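Local structure of CD180 antigen (Mus musculus, 3T6Q) at residues A[339-344]-A[360-365]. The protein may cooperate with MD-1 and TLR4 in the innate response of B cells to bacterial lipopolysaccharide, leading to NF-kappa-B activation. Numbering follows the deposited sequence.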
ATOM      1  N   LEU A 339     -38.374 -14.390 -19.905  1.00 19.50           N
ATOM      2  CA  LEU A 339     -38.030 -15.718 -20.372  1.00 18.34           C
ATOM      3  C   LEU A 339     -39.306 -16.474 -20.718  1.00 18.64           C
ATOM      4  O   LEU A 339     -40.157 -16.628 -19.862  1.00 20.24           O
ATOM      5  CB  LEU A 339     -37.259 -16.473 -19.275  1.00 20.97           C
ATOM      6  CG  LEU A 339     -36.767 -17.895 -19.631  1.00 20.65           C
ATOM      7  CD1 LEU A 339     -35.727 -17.848 -20.768  1.00 22.25           C
ATOM      8  CD2 LEU A 339     -36.187 -18.567 -18.400  1.00 21.97           C
ATOM      9  N   GLU A 340     -39.422 -16.961 -21.948  1.00 18.12           N
ATOM     10  CA  GLU A 340     -40.544 -17.835 -22.313  1.00 18.58           C
ATOM     11  C   GLU A 340     -40.128 -19.282 -21.987  1.00 19.37           C
ATOM     12  O   GLU A 340     -39.099 -19.752 -22.460  1.00 19.95           O
ATOM     13  CB  GLU A 340     -40.837 -17.673 -23.829  1.00 18.99           C
ATOM     14  CG  GLU A 340     -41.799 -18.732 -24.360  1.00 21.15           C
ATOM     15  CD  GLU A 340     -43.136 -18.727 -23.611  1.00 25.55           C
ATOM     16  OE1 GLU A 340     -43.773 -17.660 -23.521  1.00 24.55           O
ATOM     17  OE2 GLU A 340     -43.560 -19.789 -23.099  1.00 25.68           O
ATOM     18  N   LEU A 341     -40.929 -20.000 -21.227  1.00 17.86           N
ATOM     19  CA  LEU A 341     -40.543 -21.355 -20.800  1.00 22.78           C
ATOM     20  C   LEU A 341     -40.813 -22.408 -21.877  1.00 23.22           C
ATOM     21  O   LEU A 341     -40.237 -23.499 -21.860  1.00 25.75           O
ATOM     22  CB  LEU A 341     -41.300 -21.762 -19.526  1.00 19.17           C
ATOM     23  CG  LEU A 341     -40.999 -20.941 -18.253  1.00 21.34           C
ATOM     24  CD1 LEU A 341     -41.554 -21.628 -17.009  1.00 19.99           C
ATOM     25  CD2 LEU A 341     -39.488 -20.718 -18.133  1.00 19.65           C
ATOM     26  N   GLY A 342     -41.716 -22.099 -22.784  1.00 23.61           N
ATOM     27  CA  GLY A 342     -42.004 -22.997 -23.904  1.00 26.44           C
ATOM     28  C   GLY A 342     -42.725 -24.231 -23.407  1.00 24.43           C
ATOM     29  O   GLY A 342     -43.341 -24.207 -22.325  1.00 25.18           O
ATOM     30  N   THR A 343     -42.641 -25.312 -24.178  1.00 21.63           N
ATOM     31  CA  THR A 343     -43.302 -26.574 -23.810  1.00 21.20           C
ATOM     32  C   THR A 343     -42.286 -27.700 -23.989  1.00 22.29           C
ATOM     33  O   THR A 343     -41.693 -27.811 -25.075  1.00 22.50           O
ATOM     34  CB  THR A 343     -44.507 -26.857 -24.755  1.00 25.29           C
ATOM     35  OG1 THR A 343     -45.550 -25.897 -24.503  1.00 25.15           O
ATOM     36  CG2 THR A 343     -45.013 -28.293 -24.575  1.00 21.63           C
ATOM     37  N   GLY A 344     -42.061 -28.487 -22.934  1.00 20.42           N
ATOM     38  CA  GLY A 344     -41.150 -29.613 -22.989  1.00 22.59           C
ATOM     39  C   GLY A 344     -39.677 -29.295 -23.230  1.00 22.00           C
ATOM     40  O   GLY A 344     -38.944 -30.162 -23.674  1.00 24.09           O
ATOM     41  N   ASP A 360     -37.439 -14.141 -13.494  1.00 13.52           N
ATOM     42  CA  ASP A 360     -37.330 -14.312 -14.931  1.00 16.72           C
ATOM     43  C   ASP A 360     -38.452 -13.604 -15.752  1.00 16.90           C
ATOM     44  O   ASP A 360     -38.554 -13.810 -16.977  1.00 16.78           O
ATOM     45  CB  ASP A 360     -37.282 -15.811 -15.254  1.00 14.26           C
ATOM     46  CG  ASP A 360     -35.869 -16.426 -15.057  1.00 16.29           C
ATOM     47  OD1 ASP A 360     -34.874 -15.696 -15.021  1.00 13.68           O
ATOM     48  OD2 ASP A 360     -35.772 -17.673 -14.949  1.00 16.28           O
ATOM     49  N   ASP A 361     -39.324 -12.861 -15.050  1.00 17.11           N
ATOM     50  CA  ASP A 361     -40.536 -12.258 -15.610  1.00 20.18           C
ATOM     51  C   ASP A 361     -41.393 -13.245 -16.379  1.00 20.53           C
ATOM     52  O   ASP A 361     -41.928 -12.910 -17.445  1.00 21.93           O
ATOM     53  CB  ASP A 361     -40.169 -11.112 -16.542  1.00 25.02           C
ATOM     54  CG  ASP A 361     -39.880  -9.802 -15.793  1.00 34.14           C
ATOM     55  OD1 ASP A 361     -40.304  -9.605 -14.610  1.00 34.24           O
ATOM     56  OD2 ASP A 361     -39.211  -8.950 -16.416  1.00 44.42           O
ATOM     57  N   ILE A 362     -41.463 -14.489 -15.898  1.00 17.16           N
ATOM     58  CA  ILE A 362     -42.175 -15.526 -16.619  1.00 16.44           C
ATOM     59  C   ILE A 362     -43.659 -15.212 -16.416  1.00 19.88           C
ATOM     60  O   ILE A 362     -44.089 -14.886 -15.263  1.00 16.83           O
ATOM     61  CB  ILE A 362     -41.836 -16.939 -16.062  1.00 17.56           C
ATOM     62  CG1 ILE A 362     -40.373 -17.318 -16.426  1.00 18.26           C
ATOM     63  CG2 ILE A 362     -42.851 -17.996 -16.504  1.00 16.52           C
ATOM     64  CD1 ILE A 362     -39.793 -18.346 -15.441  1.00 19.26           C
ATOM     65  N   GLU A 363     -44.412 -15.334 -17.512  1.00 18.56           N
ATOM     66  CA  GLU A 363     -45.889 -15.142 -17.498  1.00 21.16           C
ATOM     67  C   GLU A 363     -46.537 -16.275 -18.316  1.00 20.27           C
ATOM     68  O   GLU A 363     -46.050 -16.624 -19.397  1.00 21.50           O
ATOM     69  CB  GLU A 363     -46.265 -13.757 -18.091  1.00 21.68           C
ATOM     70  CG  GLU A 363     -47.733 -13.324 -17.860  1.00 22.96           C
ATOM     71  CD  GLU A 363     -48.717 -13.863 -18.912  1.00 32.00           C
ATOM     72  OE1 GLU A 363     -49.972 -13.887 -18.651  1.00 32.46           O
ATOM     73  OE2 GLU A 363     -48.251 -14.283 -20.013  1.00 27.95           O
ATOM     74  N   THR A 364     -47.645 -16.830 -17.849  1.00 21.57           N
ATOM     75  CA  THR A 364     -48.323 -17.834 -18.655  1.00 23.74           C
ATOM     76  C   THR A 364     -49.807 -17.989 -18.286  1.00 23.14           C
ATOM     77  O   THR A 364     -50.192 -17.825 -17.132  1.00 21.69           O
ATOM     78  CB  THR A 364     -47.581 -19.212 -18.619  1.00 28.71           C
ATOM     79  OG1 THR A 364     -48.238 -20.158 -19.492  1.00 29.04           O
ATOM     80  CG2 THR A 364     -47.565 -19.777 -17.217  1.00 31.28           C
ATOM     81  N   SER A 365     -50.618 -18.331 -19.284  1.00 21.31           N
ATOM     82  CA  SER A 365     -52.047 -18.686 -19.069  1.00 22.88           C
ATOM     83  C   SER A 365     -52.279 -20.114 -18.520  1.00 24.52           C
ATOM     84  O   SER A 365     -53.408 -20.463 -18.136  1.00 21.35           O
ATOM     85  CB  SER A 365     -52.813 -18.575 -20.387  1.00 24.41           C
ATOM     86  OG  SER A 365     -52.494 -19.654 -21.268  1.00 24.59           O
TER
HETATM   87  O   HOH W   1     -46.025 -17.389 -22.066  1.00 25.57           O
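Leu339 N donates to Asp360 O over 3.0 Å, and this is the one direct hydrogen bond that joins 339-344 to 360-365. A second polar link runs through water: a single molecule donates to Glu340 OE1 at 2.7 Å and to Glu363 O at 2.8 Å. The other carboxylate oxygen of Glu340, OE2, turns back on its own segment and accepts from Gly342 N through its anti lone pair, so both oxygens help fix how the group is rotated. The closest apolar contact is Leu341 against Ile362, meeting at about a right angle with Leu341 CD2 3.6 Å from Ile362 CD1. Two van der Waals approaches to oxygen flank it: Ile362 CG1 rests 3.5 Å from Leu339 O, and Leu339, its CG anti to N (chi1 -178°), runs alongside Asp360 with CD2 3.6 Å from Asp360 OD2. Asp360 occupies the consensus asparagine site of LxxLxLxxN, whose side chain, as in LRR solenoids, bonds backbone N-H groups of the preceding coil: Asp360 OD1 accepts from Asn335 N, Asn386 OD1 from Asp360 N and Ile362 N. The later LRR 11 loop, after strand 329-331, thus packs on the early LRR 12 loop, after strand 354-356, with Ile362 also against Leu389 of strand 389-391.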